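Local coordinates for SPbeta prophage-derived aminoglycoside N(3')-acetyltransferase-like protein YokD (Bacillus subtilis, PDB 2NYG) that binds coenzyme A and probably acts as an N-acetyltransferase of the antibiotic-acetylating family that may contribute to antibiotic resistance, at residues Y122-K126 / A137-N143; K144-Q148 / P160-L164; F153-E157 / H185-R190; R220-F224 / W262-D267. One frame throughout, in Å; residues are numbered along the deposited sequence.

Interaction 1: residues Y122-K126 / A137-N143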
loop_
_atom_site.group_PDB
_atom_site.type_symbol
_atom_site.label_atom_id
_atom_site.label_comp_id
_atom_site.label_asym_id
_atom_site.label_seq_id
_atom_site.Cartn_x
_atom_site.Cartn_y
_atom_site.Cartn_z
ATOM N N TYR A 122 -3.751 7.403 3.253
ATOM C CA TYR A 122 -3.326 8.756 2.907
ATOM C C TYR A 122 -3.903 9.684 3.983
ATOM O O TYR A 122 -5.002 9.453 4.489
ATOM C CB TYR A 122 -3.873 9.149 1.534
ATOM C CG TYR A 122 -3.222 10.368 0.928
ATOM C CD1 TYR A 122 -1.951 10.293 0.360
ATOM C CD2 TYR A 122 -3.888 11.595 0.889
ATOM C CE1 TYR A 122 -1.359 11.411 -0.246
ATOM C CE2 TYR A 122 -3.302 12.718 0.289
ATOM C CZ TYR A 122 -2.039 12.616 -0.278
ATOM O OH TYR A 122 -1.461 13.699 -0.892
ATOM N N PRO A 123 -3.172 10.752 4.335
ATOM C CA PRO A 123 -3.654 11.677 5.364
ATOM C C PRO A 123 -5.075 12.164 5.131
ATOM O O PRO A 123 -5.384 12.753 4.086
ATOM C CB PRO A 123 -2.643 12.819 5.306
ATOM C CG PRO A 123 -1.409 12.170 4.772
ATOM C CD PRO A 123 -1.950 11.276 3.700
ATOM N N GLU A 124 -5.936 11.894 6.108
ATOM C CA GLU A 124 -7.330 12.331 6.088
ATOM C C GLU A 124 -8.356 11.459 5.370
ATOM O O GLU A 124 -9.515 11.838 5.232
ATOM C CB GLU A 124 -7.384 13.761 5.563
ATOM C CG GLU A 124 -6.343 14.640 6.240
ATOM C CD GLU A 124 -6.937 15.852 6.894
ATOM O OE1 GLU A 124 -7.227 16.825 6.168
ATOM O OE2 GLU A 124 -7.120 15.823 8.132
ATOM N N VAL A 125 -7.934 10.283 4.932
ATOM C CA VAL A 125 -8.820 9.352 4.260
ATOM C C VAL A 125 -9.463 8.410 5.280
ATOM O O VAL A 125 -8.780 7.834 6.125
ATOM C CB VAL A 125 -8.049 8.513 3.234
ATOM C CG1 VAL A 125 -8.963 7.457 2.628
ATOM C CG2 VAL A 125 -7.482 9.411 2.166
ATOM N N LYS A 126 -10.778 8.251 5.194
ATOM C CA LYS A 126 -11.488 7.365 6.105
ATOM C C LYS A 126 -11.895 6.086 5.380
ATOM O O LYS A 126 -11.972 6.064 4.150
ATOM C CB LYS A 126 -12.726 8.061 6.643
ATOM C CG LYS A 126 -12.438 9.237 7.567
ATOM C CD LYS A 126 -12.293 8.797 9.019
ATOM C CE LYS A 126 -12.480 9.979 9.949
ATOM N NZ LYS A 126 -11.535 11.072 9.586
ATOM N N ALA A 137 -12.912 7.148 1.726
ATOM C CA ALA A 137 -13.291 8.452 1.216
ATOM C C ALA A 137 -12.495 9.568 1.865
ATOM O O ALA A 137 -12.014 9.447 2.991
ATOM C CB ALA A 137 -14.783 8.682 1.413
ATOM N N TRP A 138 -12.361 10.650 1.109
ATOM C CA TRP A 138 -11.651 11.858 1.499
ATOM C C TRP A 138 -12.566 12.997 1.076
ATOM O O TRP A 138 -13.144 12.950 -0.012
ATOM C CB TRP A 138 -10.340 11.969 0.712
ATOM C CG TRP A 138 -9.553 13.231 0.961
ATOM C CD1 TRP A 138 -8.517 13.383 1.828
ATOM C CD2 TRP A 138 -9.738 14.510 0.329
ATOM N NE1 TRP A 138 -8.040 14.668 1.777
ATOM C CE2 TRP A 138 -8.772 15.380 0.865
ATOM C CE3 TRP A 138 -10.625 14.998 -0.634
ATOM C CZ2 TRP A 138 -8.661 16.714 0.470
ATOM C CZ3 TRP A 138 -10.514 16.332 -1.033
ATOM C CH2 TRP A 138 -9.537 17.171 -0.480
ATOM N N GLY A 139 -12.707 14.015 1.915
ATOM C CA GLY A 139 -13.546 15.127 1.516
ATOM C C GLY A 139 -14.708 15.516 2.404
ATOM O O GLY A 139 -14.975 14.907 3.435
ATOM N N LYS A 140 -15.407 16.549 1.958
ATOM C CA LYS A 140 -16.542 17.107 2.661
ATOM C C LYS A 140 -17.526 16.087 3.222
ATOM O O LYS A 140 -17.904 16.174 4.387
ATOM C CB LYS A 140 -17.279 18.079 1.734
ATOM C CG LYS A 140 -18.307 18.949 2.441
ATOM C CD LYS A 140 -19.127 19.741 1.443
ATOM C CE LYS A 140 -20.161 20.601 2.154
ATOM N NZ LYS A 140 -21.041 21.297 1.183
ATOM N N HIS A 141 -17.929 15.113 2.410
ATOM C CA HIS A 141 -18.912 14.131 2.863
ATOM C C HIS A 141 -18.458 12.720 3.253
ATOM O O HIS A 141 -19.282 11.832 3.415
ATOM C CB HIS A 141 -20.034 14.021 1.827
ATOM C CG HIS A 141 -20.761 15.310 1.587
ATOM N ND1 HIS A 141 -20.585 16.068 0.446
ATOM C CD2 HIS A 141 -21.653 15.982 2.350
ATOM C CE1 HIS A 141 -21.335 17.150 0.519
ATOM N NE2 HIS A 141 -21.992 17.122 1.663
ATOM N N LYS A 142 -17.161 12.524 3.431
ATOM C CA LYS A 142 -16.615 11.218 3.800
ATOM C C LYS A 142 -17.246 10.572 5.037
ATOM O O LYS A 142 -17.311 9.349 5.142
ATOM C CB LYS A 142 -15.117 11.347 4.040
ATOM C CG LYS A 142 -14.801 12.026 5.341
ATOM C CD LYS A 142 -13.326 12.245 5.509
ATOM C CE LYS A 142 -13.050 12.927 6.828
ATOM N NZ LYS A 142 -11.766 13.666 6.780
ATOM N N ASN A 143 -17.693 11.384 5.984
ATOM C CA ASN A 143 -18.279 10.844 7.208
ATOM C C ASN A 143 -19.673 10.262 7.061
ATOM O O ASN A 143 -19.949 9.193 7.608
ATOM C CB ASN A 143 -18.274 11.905 8.310
ATOM C CG ASN A 143 -16.912 12.075 8.943
ATOM O OD1 ASN A 143 -16.634 13.096 9.573
ATOM N ND2 ASN A 143 -16.054 11.072 8.791
HETATM O O HOH W 1 -11.021 14.548 4.285
#

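Interaction 2: residues K144-Q148 / P160-L164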
loop_
_atom_site.group_PDB
_atom_site.type_symbol
_atom_site.label_atom_id
_atom_site.label_comp_id
_atom_site.label_asym_id
_atom_site.label_seq_id
_atom_site.Cartn_x
_atom_site.Cartn_y
_atom_site.Cartn_z
ATOM N N LYS A 144 -20.551 10.940 6.329
ATOM C CA LYS A 144 -21.907 10.429 6.172
ATOM C C LYS A 144 -22.009 9.299 5.167
ATOM O O LYS A 144 -23.021 8.611 5.096
ATOM C CB LYS A 144 -22.880 11.558 5.808
ATOM C CG LYS A 144 -22.610 12.270 4.503
ATOM C CD LYS A 144 -23.643 13.392 4.272
ATOM C CE LYS A 144 -23.603 14.461 5.387
ATOM N NZ LYS A 144 -24.610 15.560 5.220
ATOM N N ILE A 145 -20.941 9.093 4.415
ATOM C CA ILE A 145 -20.903 8.056 3.417
ATOM C C ILE A 145 -20.340 6.733 3.942
ATOM O O ILE A 145 -20.839 5.665 3.581
ATOM C CB ILE A 145 -20.077 8.536 2.204
ATOM C CG1 ILE A 145 -20.783 9.730 1.566
ATOM C CG2 ILE A 145 -19.906 7.407 1.192
ATOM C CD1 ILE A 145 -20.366 10.016 0.138
ATOM N N LEU A 146 -19.322 6.807 4.796
ATOM C CA LEU A 146 -18.706 5.605 5.333
ATOM C C LEU A 146 -19.257 5.183 6.694
ATOM O O LEU A 146 -19.204 4.024 7.061
ATOM C CB LEU A 146 -17.189 5.804 5.446
ATOM C CG LEU A 146 -16.343 6.187 4.234
ATOM C CD1 LEU A 146 -14.906 6.168 4.652
ATOM C CD2 LEU A 146 -16.549 5.217 3.084
ATOM N N ASN A 147 -19.794 6.150 7.425
ATOM C CA ASN A 147 -20.344 5.967 8.776
ATOM C C ASN A 147 -20.978 4.647 9.233
ATOM O O ASN A 147 -20.484 4.001 10.157
ATOM C CB ASN A 147 -21.350 7.106 9.009
ATOM C CG ASN A 147 -22.109 6.983 10.333
ATOM O OD1 ASN A 147 -22.127 5.927 10.988
ATOM N ND2 ASN A 147 -22.781 8.071 10.714
ATOM N N GLN A 148 -22.115 4.365 8.596
ATOM C CA GLN A 148 -22.975 3.217 8.896
ATOM C C GLN A 148 -22.560 1.752 8.579
ATOM O O GLN A 148 -22.600 0.889 9.463
ATOM C CB GLN A 148 -24.355 3.498 8.293
ATOM C CG GLN A 148 -25.242 2.293 8.011
ATOM C CD GLN A 148 -26.586 2.735 7.543
ATOM O OE1 GLN A 148 -26.820 3.925 7.346
ATOM N NE2 GLN A 148 -27.488 1.774 7.361
ATOM N N PRO A 160 -22.252 2.382 1.583
ATOM C CA PRO A 160 -21.937 3.688 0.999
ATOM C C PRO A 160 -22.570 3.966 -0.360
ATOM O O PRO A 160 -22.727 5.130 -0.748
ATOM C CB PRO A 160 -20.418 3.682 0.953
ATOM C CG PRO A 160 -20.080 2.889 2.179
ATOM C CD PRO A 160 -21.034 1.726 2.085
ATOM N N LEU A 161 -22.924 2.910 -1.091
ATOM C CA LEU A 161 -23.553 3.084 -2.393
ATOM C C LEU A 161 -24.909 3.705 -2.158
ATOM O O LEU A 161 -25.468 4.366 -3.032
ATOM C CB LEU A 161 -23.723 1.756 -3.114
ATOM C CG LEU A 161 -22.441 1.063 -3.553
ATOM C CD1 LEU A 161 -22.774 -0.107 -4.438
ATOM C CD2 LEU A 161 -21.576 2.037 -4.302
ATOM N N GLY A 162 -25.445 3.478 -0.966
ATOM C CA GLY A 162 -26.732 4.044 -0.629
ATOM C C GLY A 162 -26.632 5.543 -0.432
ATOM O O GLY A 162 -27.610 6.265 -0.587
ATOM N N LYS A 163 -25.439 6.012 -0.095
ATOM C CA LYS A 163 -25.217 7.426 0.134
ATOM C C LYS A 163 -24.738 8.101 -1.144
ATOM O O LYS A 163 -24.895 9.308 -1.314
ATOM C CB LYS A 163 -24.173 7.622 1.224
ATOM C CG LYS A 163 -24.205 6.586 2.323
ATOM C CD LYS A 163 -25.248 6.882 3.379
ATOM C CE LYS A 163 -25.094 5.882 4.510
ATOM N NZ LYS A 163 -26.006 6.142 5.641
ATOM N N LEU A 164 -24.140 7.341 -2.046
ATOM C CA LEU A 164 -23.678 7.939 -3.284
ATOM C C LEU A 164 -24.845 8.038 -4.261
ATOM O O LEU A 164 -24.800 8.801 -5.228
ATOM C CB LEU A 164 -22.550 7.106 -3.899
ATOM C CG LEU A 164 -21.254 6.865 -3.113
ATOM C CD1 LEU A 164 -20.186 6.297 -4.049
ATOM C CD2 LEU A 164 -20.751 8.161 -2.537
#

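Interaction 3: residues F153-E157 / H185-R190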
loop_
_atom_site.group_PDB
_atom_site.type_symbol
_atom_site.label_atom_id
_atom_site.label_comp_id
_atom_site.label_asym_id
_atom_site.label_seq_id
_atom_site.Cartn_x
_atom_site.Cartn_y
_atom_site.Cartn_z
ATOM N N PHE A 153 -25.419 -7.693 3.498
ATOM C CA PHE A 153 -25.621 -7.039 2.217
ATOM C C PHE A 153 -24.518 -6.014 2.050
ATOM O O PHE A 153 -23.567 -6.242 1.316
ATOM C CB PHE A 153 -27.019 -6.418 2.181
ATOM C CG PHE A 153 -28.120 -7.440 2.310
ATOM C CD1 PHE A 153 -29.155 -7.271 3.226
ATOM C CD2 PHE A 153 -28.087 -8.607 1.538
ATOM C CE1 PHE A 153 -30.143 -8.259 3.374
ATOM C CE2 PHE A 153 -29.059 -9.593 1.676
ATOM C CZ PHE A 153 -30.087 -9.422 2.594
ATOM N N GLY A 154 -24.625 -4.899 2.754
ATOM C CA GLY A 154 -23.589 -3.878 2.687
ATOM C C GLY A 154 -22.864 -3.684 1.362
ATOM O O GLY A 154 -21.654 -3.834 1.258
ATOM N N LEU A 155 -23.639 -3.344 0.345
ATOM C CA LEU A 155 -23.161 -3.077 -0.998
ATOM C C LEU A 155 -24.495 -2.725 -1.643
ATOM O O LEU A 155 -24.599 -2.365 -2.815
ATOM C CB LEU A 155 -22.513 -4.321 -1.612
ATOM C CG LEU A 155 -21.675 -4.070 -2.877
ATOM C CD1 LEU A 155 -20.969 -2.712 -2.786
ATOM C CD2 LEU A 155 -20.656 -5.183 -3.061
ATOM N N GLY A 156 -25.520 -2.828 -0.805
ATOM C CA GLY A 156 -26.869 -2.501 -1.192
ATOM C C GLY A 156 -27.281 -1.282 -0.389
ATOM O O GLY A 156 -26.453 -0.413 -0.111
ATOM N N GLU A 157 -28.559 -1.212 -0.026
ATOM C CA GLU A 157 -29.076 -0.098 0.762
ATOM C C GLU A 157 -28.282 -0.126 2.059
ATOM O O GLU A 157 -27.888 -1.200 2.527
ATOM C CB GLU A 157 -30.558 -0.308 1.080
ATOM C CG GLU A 157 -31.394 -0.855 -0.067
ATOM C CD GLU A 157 -31.511 0.112 -1.228
ATOM O OE1 GLU A 157 -31.117 1.282 -1.071
ATOM O OE2 GLU A 157 -32.014 -0.291 -2.298
ATOM N N HIS A 185 -23.576 -2.931 -8.553
ATOM C CA HIS A 185 -23.971 -3.913 -7.561
ATOM C C HIS A 185 -25.215 -3.427 -6.833
ATOM O O HIS A 185 -26.086 -4.223 -6.511
ATOM C CB HIS A 185 -22.869 -4.145 -6.519
ATOM C CG HIS A 185 -21.729 -4.999 -6.991
ATOM N ND1 HIS A 185 -21.889 -6.309 -7.384
ATOM C CD2 HIS A 185 -20.401 -4.742 -7.071
ATOM C CE1 HIS A 185 -20.709 -6.823 -7.684
ATOM N NE2 HIS A 185 -19.790 -5.893 -7.502
ATOM N N LEU A 186 -25.296 -2.127 -6.560
ATOM C CA LEU A 186 -26.452 -1.587 -5.853
ATOM C C LEU A 186 -27.781 -1.943 -6.536
ATOM O O LEU A 186 -28.756 -2.285 -5.860
ATOM C CB LEU A 186 -26.332 -0.069 -5.707
ATOM C CG LEU A 186 -27.500 0.689 -5.054
ATOM C CD1 LEU A 186 -27.737 0.245 -3.607
ATOM C CD2 LEU A 186 -27.188 2.171 -5.115
ATOM N N ALA A 187 -27.826 -1.860 -7.866
ATOM C CA ALA A 187 -29.039 -2.202 -8.601
ATOM C C ALA A 187 -29.465 -3.653 -8.306
ATOM O O ALA A 187 -30.661 -3.956 -8.244
ATOM C CB ALA A 187 -28.812 -2.008 -10.083
ATOM N N GLU A 188 -28.494 -4.542 -8.109
ATOM C CA GLU A 188 -28.798 -5.939 -7.813
ATOM C C GLU A 188 -29.617 -6.129 -6.542
ATOM O O GLU A 188 -30.098 -7.226 -6.283
ATOM C CB GLU A 188 -27.510 -6.778 -7.747
ATOM C CG GLU A 188 -26.877 -7.005 -9.116
ATOM C CD GLU A 188 -25.545 -7.725 -9.072
ATOM O OE1 GLU A 188 -24.594 -7.197 -8.453
ATOM O OE2 GLU A 188 -25.439 -8.814 -9.671
ATOM N N TYR A 189 -29.785 -5.073 -5.750
ATOM C CA TYR A 189 -30.597 -5.164 -4.535
ATOM C C TYR A 189 -31.973 -4.501 -4.755
ATOM O O TYR A 189 -32.777 -4.370 -3.826
ATOM C CB TYR A 189 -29.905 -4.480 -3.353
ATOM C CG TYR A 189 -28.572 -5.066 -2.928
ATOM C CD1 TYR A 189 -27.401 -4.772 -3.630
ATOM C CD2 TYR A 189 -28.468 -5.861 -1.781
ATOM C CE1 TYR A 189 -26.164 -5.242 -3.205
ATOM C CE2 TYR A 189 -27.229 -6.337 -1.344
ATOM C CZ TYR A 189 -26.082 -6.018 -2.065
ATOM O OH TYR A 189 -24.844 -6.450 -1.648
ATOM N N ARG A 190 -32.237 -4.094 -5.992
ATOM C CA ARG A 190 -33.491 -3.440 -6.344
ATOM C C ARG A 190 -34.242 -4.193 -7.447
ATOM O O ARG A 190 -35.129 -3.631 -8.090
ATOM C CB ARG A 190 -33.190 -2.002 -6.782
ATOM C CG ARG A 190 -32.428 -1.226 -5.719
ATOM C CD ARG A 190 -31.992 0.175 -6.131
ATOM N NE ARG A 190 -31.600 0.947 -4.950
ATOM C CZ ARG A 190 -31.120 2.187 -4.962
ATOM N NH1 ARG A 190 -30.954 2.833 -6.108
ATOM N NH2 ARG A 190 -30.823 2.788 -3.819
#

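Interaction 4: residues R220-F224 / W262-D267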
loop_
_atom_site.group_PDB
_atom_site.type_symbol
_atom_site.label_atom_id
_atom_site.label_comp_id
_atom_site.label_asym_id
_atom_site.label_seq_id
_atom_site.Cartn_x
_atom_site.Cartn_y
_atom_site.Cartn_z
ATOM N N ARG A 220 -23.657 -10.761 -9.942
ATOM C CA ARG A 220 -23.484 -11.137 -11.339
ATOM C C ARG A 220 -22.652 -10.065 -12.038
ATOM O O ARG A 220 -22.991 -9.604 -13.130
ATOM C CB ARG A 220 -24.841 -11.261 -12.031
ATOM C CG ARG A 220 -25.694 -12.415 -11.533
ATOM C CD ARG A 220 -26.974 -12.507 -12.310
ATOM N NE ARG A 220 -27.910 -11.452 -11.952
ATOM C CZ ARG A 220 -28.976 -11.127 -12.672
ATOM N NH1 ARG A 220 -29.234 -11.773 -13.800
ATOM N NH2 ARG A 220 -29.802 -10.173 -12.251
ATOM N N GLU A 221 -21.551 -9.680 -11.403
ATOM C CA GLU A 221 -20.685 -8.659 -11.962
ATOM C C GLU A 221 -20.201 -8.968 -13.387
ATOM O O GLU A 221 -19.758 -8.065 -14.100
ATOM C CB GLU A 221 -19.491 -8.414 -11.030
ATOM C CG GLU A 221 -18.419 -9.491 -11.027
ATOM C CD GLU A 221 -18.502 -10.443 -9.835
ATOM O OE1 GLU A 221 -19.237 -10.139 -8.869
ATOM O OE2 GLU A 221 -17.814 -11.493 -9.865
ATOM N N GLU A 222 -20.309 -10.228 -13.806
ATOM C CA GLU A 222 -19.869 -10.636 -15.136
ATOM C C GLU A 222 -20.609 -9.906 -16.243
ATOM O O GLU A 222 -20.130 -9.839 -17.368
ATOM C CB GLU A 222 -20.046 -12.145 -15.338
ATOM C CG GLU A 222 -21.480 -12.601 -15.449
ATOM C CD GLU A 222 -22.030 -13.119 -14.146
ATOM O OE1 GLU A 222 -21.423 -12.831 -13.090
ATOM O OE2 GLU A 222 -23.075 -13.810 -14.172
ATOM N N LEU A 223 -21.776 -9.360 -15.912
ATOM C CA LEU A 223 -22.618 -8.631 -16.858
ATOM C C LEU A 223 -22.353 -7.114 -16.928
ATOM O O LEU A 223 -22.664 -6.473 -17.938
ATOM C CB LEU A 223 -24.086 -8.846 -16.496
ATOM C CG LEU A 223 -24.624 -10.280 -16.508
ATOM C CD1 LEU A 223 -26.033 -10.287 -15.944
ATOM C CD2 LEU A 223 -24.594 -10.831 -17.927
ATOM N N PHE A 224 -21.782 -6.556 -15.858
ATOM C CA PHE A 224 -21.515 -5.125 -15.763
ATOM C C PHE A 224 -20.965 -4.509 -17.022
ATOM O O PHE A 224 -21.322 -3.391 -17.360
ATOM C CB PHE A 224 -20.574 -4.829 -14.595
ATOM C CG PHE A 224 -21.196 -5.056 -13.243
ATOM C CD1 PHE A 224 -22.446 -5.661 -13.127
ATOM C CD2 PHE A 224 -20.506 -4.715 -12.076
ATOM C CE1 PHE A 224 -22.995 -5.925 -11.891
ATOM C CE2 PHE A 224 -21.055 -4.981 -10.817
ATOM C CZ PHE A 224 -22.295 -5.586 -10.727
ATOM N N TRP A 262 -32.186 -2.560 -16.958
ATOM C CA TRP A 262 -31.575 -3.551 -17.832
ATOM C C TRP A 262 -31.752 -4.925 -17.170
ATOM O O TRP A 262 -32.156 -5.881 -17.818
ATOM C CB TRP A 262 -30.091 -3.243 -18.022
ATOM C CG TRP A 262 -29.416 -4.098 -19.044
ATOM C CD1 TRP A 262 -29.143 -3.763 -20.334
ATOM C CD2 TRP A 262 -28.898 -5.420 -18.853
ATOM N NE1 TRP A 262 -28.477 -4.791 -20.964
ATOM C CE2 TRP A 262 -28.317 -5.822 -20.078
ATOM C CE3 TRP A 262 -28.867 -6.304 -17.767
ATOM C CZ2 TRP A 262 -27.710 -7.071 -20.247
ATOM C CZ3 TRP A 262 -28.266 -7.540 -17.929
ATOM C CH2 TRP A 262 -27.693 -7.914 -19.162
ATOM N N PHE A 263 -31.448 -5.017 -15.879
ATOM C CA PHE A 263 -31.601 -6.270 -15.144
ATOM C C PHE A 263 -33.059 -6.741 -15.094
ATOM O O PHE A 263 -33.349 -7.893 -15.406
ATOM C CB PHE A 263 -31.102 -6.128 -13.692
ATOM C CG PHE A 263 -29.605 -6.154 -13.539
ATOM C CD1 PHE A 263 -28.848 -7.139 -14.150
ATOM C CD2 PHE A 263 -28.955 -5.211 -12.747
ATOM C CE1 PHE A 263 -27.471 -7.191 -13.979
ATOM C CE2 PHE A 263 -27.578 -5.256 -12.571
ATOM C CZ PHE A 263 -26.836 -6.246 -13.187
ATOM N N ILE A 264 -33.962 -5.854 -14.687
ATOM C CA ILE A 264 -35.373 -6.191 -14.567
ATOM C C ILE A 264 -35.987 -6.720 -15.860
ATOM O O ILE A 264 -36.663 -7.759 -15.864
ATOM C CB ILE A 264 -36.211 -4.964 -14.108
ATOM C CG1 ILE A 264 -35.832 -4.571 -12.684
ATOM C CG2 ILE A 264 -37.697 -5.291 -14.162
ATOM C CD1 ILE A 264 -36.600 -3.372 -12.149
ATOM N N ASN A 265 -35.754 -6.004 -16.952
ATOM C CA ASN A 265 -36.313 -6.397 -18.236
ATOM C C ASN A 265 -35.539 -7.487 -18.947
ATOM O O ASN A 265 -35.976 -8.005 -19.969
ATOM C CB ASN A 265 -36.411 -5.169 -19.146
ATOM C CG ASN A 265 -37.503 -4.191 -18.709
ATOM O OD1 ASN A 265 -38.631 -4.594 -18.429
ATOM N ND2 ASN A 265 -37.166 -2.905 -18.645
ATOM N N ASN A 266 -34.390 -7.862 -18.417
ATOM C CA ASN A 266 -33.638 -8.891 -19.098
ATOM C C ASN A 266 -33.796 -10.243 -18.441
ATOM O O ASN A 266 -33.495 -11.244 -19.067
ATOM C CB ASN A 266 -32.187 -8.532 -19.134
ATOM C CG ASN A 266 -31.635 -8.401 -20.545
ATOM O OD1 ASN A 266 -31.957 -7.473 -21.283
ATOM N ND2 ASN A 266 -30.780 -9.333 -20.913
ATOM N N ASP A 267 -34.232 -10.297 -17.165
ATOM C CA ASP A 267 -34.439 -11.593 -16.516
ATOM C C ASP A 267 -35.929 -11.927 -16.602
ATOM O O ASP A 267 -36.323 -13.067 -16.405
ATOM C CB ASP A 267 -34.027 -11.615 -15.031
ATOM C CG ASP A 267 -32.640 -11.037 -14.796
ATOM O OD1 ASP A 267 -31.745 -11.263 -15.662
ATOM O OD2 ASP A 267 -32.447 -10.365 -13.747
#

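Interaction 1: residues Y122-K126 / A137-N143
Lys126 and Ala137 form an antiparallel hydrogen-bonded pair. Lys126 N donates to Ala137 O at 2.8 Å with an angle of 168° at the hydrogen. Ala137 N returns the bond to Lys126 O, also at 2.8 Å. A type II turn from Tyr122 to Val125 leads into this pair. Beside it, Val125 CA makes a C-H...O contact with Ala137 O at 3.4 Å.

A second polar group centres on Lys142. Its CG sits between the backbone N and the carbonyl carbon (chi1 74°), and the extended chain carries NZ to Glu124 O at 3.3 Å. A water accepts from Lys142 NZ and Gly139 N and donates to Glu124 O. Lys126 NZ is 3.8 Å from Lys142 NZ, a like-charge approach that the nearby Glu124 carboxylate may ease.

The apolar part is small. Val125 CG2 lies 4.1 Å from Trp138 CB, and the indole turns an edge to Pro123 O. Tyr122 meets Tyr105 of the second subunit.

The pair joins the outermost strand 126-127 to strand 135-139, which pairs in turn with strand 65-69 through backbone bonds of Trp138 and Ile66. Trp138 also packs on Ile57 and Val60 of helix 48-60 and on Phe119 of helix 114-119.

Interaction 2: residues K144-Q148 / P160-L164
Ile145 touches three residues of helix 160-166. Its CG1 lies beside the backbone N (chi1 -64°), which sets the CG2 methyl anti to that nitrogen. CG2 meets Pro160 CB at 3.8 Å. The CG1-CD1 arm passes Lys163 to reach Leu164. On the way CG1 is 4.0 Å from Lys163 CB, and the two side chains run in opposite directions. CD1 ends against Leu164 CD2, where the isoleucine and leucine chains cross at about a right angle. Leu146 adds a looser touch, with CD2 at 4.3 Å from Pro160 CG.

Lys163 makes the polar half. Its chain bends at chi2 (-82°) and is extended from there to NZ. The bend lays the methylenes over the end of the neighbouring helix, passing Lys144 O. NZ then reaches Gln148 OE1 at 2.9 Å. Gln148 comes to meet it with an extended chain, at about a right angle to the lysine. The ammonium approaches tilted 34° from the amide carbonyl plane. The Pro160 ring packs beside Ile145 O.

The arrangement is a pairing of two short helices, 142-146 and 160-166, joined by an irregular loop. The pair packs on strand 135-139 through Phe135, which Leu146 and Pro160 both touch. It belongs to the antibiotic N-acetyltransferase fold and lies away from the coenzyme A site.

Interaction 3: residues F153-E157 / H185-R190
Tyr189 and Gly156 meet where an irregular loop, 153-157, lies against the end of helix 183-187 and the type I turn from Ala187 to Arg190 that follows it. Gly156 CA sits over the centre of the tyrosine ring, 3.3 Å from the centroid and 11° off the normal, a CH-pi contact. With no side chain there, CA can come close to the ring face. Phe153 comes to another part of the same ring, with CB 3.5 Å from Tyr189 CE2; the two rings are oblique to each other. Leu155 CB lies beside the phenol oxygen, whose main polar partner is Glu216.

Leu155 also meets buried His185. Its CD2 covers one face of the imidazole, and Leu155 CG is 3.8 Å from His185 CB. Leu186 CD1 reaches Gly156 C at 3.6 Å. His185 ND1 donates to Glu188 OE1 at 3.0 Å, which helps to set the rotation of the imidazole.

At exposed Glu157, Arg190 grips the carboxylate side-on. Arg190 NE binds Glu157 OE2 at 3.0 Å, and Arg190 NH2 binds Glu157 OE1 at 3.1 Å. Both bonds are nearly straight. The arginine chain is extended from CG to NE, and the carboxylate and guanidinium planes are only 16° apart. Leu186 CG lies over one face of the guanidinium, and Arg190 also makes a cation-pi contact with Tyr165.

Within this antibiotic N-acetyltransferase fold, a CH-pi contact on a tyrosine face and a side-on bidentate Arg-Glu salt bridge thus hold a loop to a helix end.

Interaction 4: residues R220-F224 / W262-D267
Arg220 turns at chi3 (-74°) after an extended start, and this bend brings its guanidinium to Asp267. The aspartate CG stands anti to its own carbonyl carbon (chi1 -49°), a torsion that carries the carboxylate toward the arginine. The two chains come from opposite directions. The grip is end-on, one nitrogen to each oxygen. Arg220 NH2 donates to Asp267 OD2 at 3.0 Å, on the syn side. Arg220 NH1 donates to Asp267 OD1 at 3.2 Å and meets it from above the carboxylate plane. The guanidinium and carboxylate planes are 48° apart, which goes with OD1 being met in this way.

Phe263 CE1 lies over one face of the same guanidinium, offset toward its rim, and the two planes are not parallel. Arg220 NH2 is 3.7 Å from Phe263 CD1, and the side chains pass in opposite directions. The rest is apolar. Leu223 CD1 comes to the edge of the Phe263 ring, 3.9 Å from Phe263 CE1. The same methyl lies 4.1 Å from Trp262 CZ3, where leucine and indole cross at about a right angle. Phe263 CZ approaches Phe224 CE1 at 4.1 Å, at the edges of both rings.

The backbone of Arg220 has a second tie, since its N donates to Glu188 OE2. Phe224 meets His185 edge-to-face, and Trp262 packs on Val227 and Ala230 of helix 224-234.

Buried Phe224 and Phe263 meet through carbon alone, while the salt bridge closes the contact at exposed Asp267. Its two bonds should restrict rotation of the arginine group and pin the loop before helix 224-234 to helix 252-268.

How the interactions relate
Interaction 1 is the surface contact, made of strand backbone bonds, lysines and a water. Interactions 2 to 4 are partly buried and rely more on apolar side chains. Interactions 1 and 2 share helix 142-146, and Leu146 packs against the Lys126 and Ala137 strand pair. Interactions 2 and 3 interleave along the chain and touch through Leu161, which packs on Leu155 and Leu186. Interactions 3 and 4 meet at Glu188 and at His185 against Phe224. Both close on an arginine-carboxylate pair, whereas interaction 2 has a single Lys-Gln bond between side chains. Interactions 1 and 4 lie on opposite sides of the chain's centre.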